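Local coordinates for Sys-1 protein (Caenorhabditis elegans, PDB 3C2G) that serves as a beta-catenin in Wnt asymmetry signalling, binding the TCF factor POP-1 directly and activating or repressing target genes as a transcription coregulator, at residues A[241-244]-A[245-248]; A[424-427]-A[428-432]. All blocks are in the same frame, centred on the assembly; numbering follows the deposited sequence.

Interaction 1 (A[241-244]-A[245-248]); sequences GQNP and ETLP
The backbone oxygen of Asn243 is gripped twice by Thr246. Thr246 OG1 donates to Asn243 O over 2.8 Å, almost straight down the axis of the carbonyl, while Thr246 N adds a weak bond to it at 3.3 Å. The hydroxyl reaches back because it stands between its own backbone N and carbonyl carbon (chi1 66°), which leaves Thr246 CG2 to pack near Asn243 ND2 at 3.7 Å. Asn243 closes an Asx turn as well: its OD1 takes the N-H of Glu245 at 3.0 Å, with the donor lying above the carbonyl plane. The Asn243 amide meets the start of the Glu245 side chain at a slant, OD1 and ND2 each 3.4 Å from Glu245 CB. One residue on, Leu247 N makes a weak bond to Pro244 O as the chain winds into a short 3-10 turn ahead of helix 251-270. Asn250 also bonds to Thr246 OG1, Leu247 rests on Leu253, Ala254 and Ile257 of that helix, and Pro244 lies against Tyr295 and Pro296. The hydrogen bonds across the turn all join uncharged groups, so its shape should depend little on ionisation.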
loop_
_atom_site.group_PDB
_atom_site.type_symbol
_atom_site.label_atom_id
_atom_site.label_comp_id
_atom_site.label_asym_id
_atom_site.label_seq_id
_atom_site.Cartn_x
_atom_site.Cartn_y
_atom_site.Cartn_z
ATOM N N GLY A 241 -14.010 -11.498 22.353
ATOM C CA GLY A 241 -13.894 -11.538 23.805
ATOM C C GLY A 241 -12.619 -12.188 24.352
ATOM O O GLY A 241 -12.351 -12.093 25.551
ATOM N N GLN A 242 -11.834 -12.839 23.489
ATOM C CA GLN A 242 -10.658 -13.599 23.927
ATOM C C GLN A 242 -9.525 -12.721 24.442
ATOM O O GLN A 242 -9.113 -11.762 23.787
ATOM C CB GLN A 242 -10.128 -14.480 22.798
ATOM C CG GLN A 242 -11.122 -15.501 22.279
ATOM C CD GLN A 242 -10.784 -16.902 22.712
ATOM O OE1 GLN A 242 -10.667 -17.189 23.906
ATOM N NE2 GLN A 242 -10.618 -17.794 21.735
ATOM N N ASN A 243 -9.011 -13.075 25.615
ATOM C CA ASN A 243 -7.861 -12.395 26.186
ATOM C C ASN A 243 -6.602 -12.711 25.380
ATOM O O ASN A 243 -6.233 -13.869 25.233
ATOM C CB ASN A 243 -7.699 -12.768 27.671
ATOM C CG ASN A 243 -6.302 -12.473 28.215
ATOM O OD1 ASN A 243 -5.714 -11.418 27.962
ATOM N ND2 ASN A 243 -5.772 -13.414 28.982
ATOM N N PRO A 244 -5.940 -11.669 24.854
ATOM C CA PRO A 244 -4.739 -11.853 24.035
ATOM C C PRO A 244 -3.514 -12.374 24.798
ATOM O O PRO A 244 -2.486 -12.666 24.177
ATOM C CB PRO A 244 -4.459 -10.437 23.512
ATOM C CG PRO A 244 -5.027 -9.542 24.556
ATOM C CD PRO A 244 -6.288 -10.240 24.996
ATOM N N GLU A 245 -3.597 -12.458 26.127
ATOM C CA GLU A 245 -2.454 -12.966 26.905
ATOM C C GLU A 245 -2.300 -14.484 26.752
ATOM O O GLU A 245 -1.208 -15.008 26.885
ATOM C CB GLU A 245 -2.527 -12.554 28.384
ATOM C CG GLU A 245 -2.385 -11.044 28.652
ATOM C CD GLU A 245 -1.221 -10.394 27.906
ATOM O OE1 GLU A 245 -0.068 -10.860 28.038
ATOM O OE2 GLU A 245 -1.467 -9.401 27.188
ATOM N N THR A 246 -3.399 -15.161 26.431
ATOM C CA THR A 246 -3.422 -16.594 26.188
ATOM C C THR A 246 -2.778 -16.986 24.856
ATOM O O THR A 246 -2.547 -18.168 24.597
ATOM C CB THR A 246 -4.859 -17.113 26.145
ATOM O OG1 THR A 246 -5.509 -16.556 25.002
ATOM C CG2 THR A 246 -5.634 -16.729 27.396
ATOM N N LEU A 247 -2.486 -15.998 24.013
ATOM C CA LEU A 247 -1.997 -16.246 22.654
ATOM C C LEU A 247 -0.924 -17.341 22.530
ATOM O O LEU A 247 -1.081 -18.255 21.717
ATOM C CB LEU A 247 -1.539 -14.944 21.981
ATOM C CG LEU A 247 -1.151 -15.006 20.501
ATOM C CD1 LEU A 247 -2.292 -15.558 19.647
ATOM C CD2 LEU A 247 -0.726 -13.634 20.013
ATOM N N PRO A 248 0.157 -17.267 23.339
ATOM C CA PRO A 248 1.213 -18.285 23.222
ATOM C C PRO A 248 0.715 -19.716 23.419
ATOM O O PRO A 248 1.365 -20.652 22.972
ATOM C CB PRO A 248 2.188 -17.912 24.348
ATOM C CG PRO A 248 1.954 -16.464 24.584
ATOM C CD PRO A 248 0.485 -16.271 24.380
#

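Interaction 2 (A[424-427]-A[428-432]); sequences GPNE and KQQVC
Gly424 and Lys428 join at the first turn of helix 425-432 in the armadillo domain, Lys428 N meeting Gly424 O at 2.9 Å in the carbonyl plane. Gly424 is the N-cap, and its N-H goes to Glu427 OE1 at 2.8 Å, the backbone-to-side-chain half of a capping box. Glu427 folds back to reach it by a bend at chi2 (89°), and OE1 is met from above the carboxylate plane. A helix start probably favours the charged form of this carboxylate. The Lys428 chain runs past Gly424 O, with Lys428 CG 3.4 Å from it, and its NZ ends on Ala423 O. Pro425 O accepts Gln429 N in the regular i to i+4 helical pattern.

At Asn426 the bonding goes beyond the backbone. Gln430 NE2 comes to Asn426 OD1 at 3.1 Å and to Asn426 O at 3.4 Å, both weakly, and the two amide planes stand 42° apart. The buried Gln430 amide is held more firmly at its other end, where OE1 accepts Phe370 N of helix 368-377; NE2 has a further weak bond to Ile364 O. Glu427 finishes the segment: its side chain touches Trp412, and Glu427 O takes Val431 N at 3.0 Å in a nearly straight bond (176°). Val431 CG2 packs 3.4 Å from Glu427 O.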
loop_
_atom_site.group_PDB
_atom_site.type_symbol
_atom_site.label_atom_id
_atom_site.label_comp_id
_atom_site.label_asym_id
_atom_site.label_seq_id
_atom_site.Cartn_x
_atom_site.Cartn_y
_atom_site.Cartn_z
ATOM N N GLY A 424 -15.461 28.692 13.888
ATOM C CA GLY A 424 -15.844 28.772 15.286
ATOM C C GLY A 424 -14.627 28.801 16.199
ATOM O O GLY A 424 -13.503 28.542 15.753
ATOM N N PRO A 425 -14.840 29.124 17.487
ATOM C CA PRO A 425 -13.747 29.168 18.468
ATOM C C PRO A 425 -13.004 27.840 18.613
ATOM O O PRO A 425 -11.801 27.842 18.890
ATOM C CB PRO A 425 -14.458 29.551 19.782
ATOM C CG PRO A 425 -15.897 29.236 19.553
ATOM C CD PRO A 425 -16.130 29.498 18.094
ATOM N N ASN A 426 -13.720 26.728 18.435
ATOM C CA ASN A 426 -13.118 25.388 18.440
ATOM C C ASN A 426 -12.052 25.221 17.343
ATOM O O ASN A 426 -10.884 24.936 17.636
ATOM C CB ASN A 426 -14.195 24.313 18.299
ATOM C CG ASN A 426 -13.683 22.919 18.654
ATOM O OD1 ASN A 426 -12.598 22.762 19.228
ATOM N ND2 ASN A 426 -14.483 21.899 18.330
ATOM N N GLU A 427 -12.466 25.413 16.090
ATOM C CA GLU A 427 -11.560 25.437 14.946
ATOM C C GLU A 427 -10.403 26.427 15.150
ATOM O O GLU A 427 -9.256 26.104 14.848
ATOM C CB GLU A 427 -12.307 25.812 13.658
ATOM C CG GLU A 427 -13.481 24.922 13.281
ATOM C CD GLU A 427 -14.800 25.375 13.878
ATOM O OE1 GLU A 427 -15.603 25.987 13.137
ATOM O OE2 GLU A 427 -15.034 25.124 15.081
ATOM N N LYS A 428 -10.713 27.622 15.662
ATOM C CA LYS A 428 -9.725 28.696 15.774
ATOM C C LYS A 428 -8.569 28.323 16.683
ATOM O O LYS A 428 -7.417 28.520 16.305
ATOM C CB LYS A 428 -10.352 30.026 16.225
ATOM C CG LYS A 428 -11.064 30.834 15.139
ATOM C CD LYS A 428 -11.907 31.930 15.795
ATOM C CE LYS A 428 -12.208 33.112 14.862
ATOM N NZ LYS A 428 -13.504 32.976 14.110
ATOM N N GLN A 429 -8.854 27.774 17.864
ATOM C CA GLN A 429 -7.763 27.440 18.788
ATOM C C GLN A 429 -6.892 26.289 18.264
ATOM O O GLN A 429 -5.686 26.263 18.492
ATOM C CB GLN A 429 -8.236 27.206 20.243
ATOM C CG GLN A 429 -9.211 26.050 20.476
ATOM C CD GLN A 429 -9.189 25.524 21.928
ATOM O OE1 GLN A 429 -9.273 26.291 22.901
ATOM N NE2 GLN A 429 -9.088 24.203 22.069
ATOM N N GLN A 430 -7.505 25.360 17.545
ATOM C CA GLN A 430 -6.765 24.255 16.944
ATOM C C GLN A 430 -5.813 24.773 15.854
ATOM O O GLN A 430 -4.612 24.525 15.895
ATOM C CB GLN A 430 -7.725 23.178 16.401
ATOM C CG GLN A 430 -8.510 22.381 17.473
ATOM C CD GLN A 430 -9.460 21.347 16.858
ATOM O OE1 GLN A 430 -9.026 20.345 16.276
ATOM N NE2 GLN A 430 -10.762 21.596 16.971
ATOM N N VAL A 431 -6.342 25.539 14.908
ATOM C CA VAL A 431 -5.518 26.075 13.836
ATOM C C VAL A 431 -4.397 26.991 14.347
ATOM O O VAL A 431 -3.292 26.985 13.799
ATOM C CB VAL A 431 -6.376 26.783 12.785
ATOM C CG1 VAL A 431 -5.511 27.494 11.752
ATOM C CG2 VAL A 431 -7.306 25.776 12.106
ATOM N N CYS A 432 -4.666 27.759 15.401
ATOM C CA CYS A 432 -3.700 28.755 15.886
ATOM C C CYS A 432 -2.517 28.135 16.605
ATOM O O CYS A 432 -1.467 28.754 16.743
ATOM C CB CYS A 432 -4.383 29.780 16.794
ATOM S SG CYS A 432 -5.404 30.961 15.888
#

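How the interactions relate
Interactions 1 and 2 follow one another along the chain, their centres 42 Å apart and their nearest atoms about 31 Å apart. They share no helix or loop of the armadillo domain: interaction 1 lies at the surface, in the loop between helix 224-239 and helix 251-270, with none of its touching residues buried, whereas interaction 2 is partly buried and opens helix 425-432, with Gln430 and Val431 turned against helix 368-377. Both use an asparagine side chain as acceptor, but the first serves a turn through a backbone N-H, whereas the second meets another side-chain amide along a helix. Within the segments, a carboxylate accepts a hydrogen bond in interaction 2, while interaction 1 relies on neutral groups.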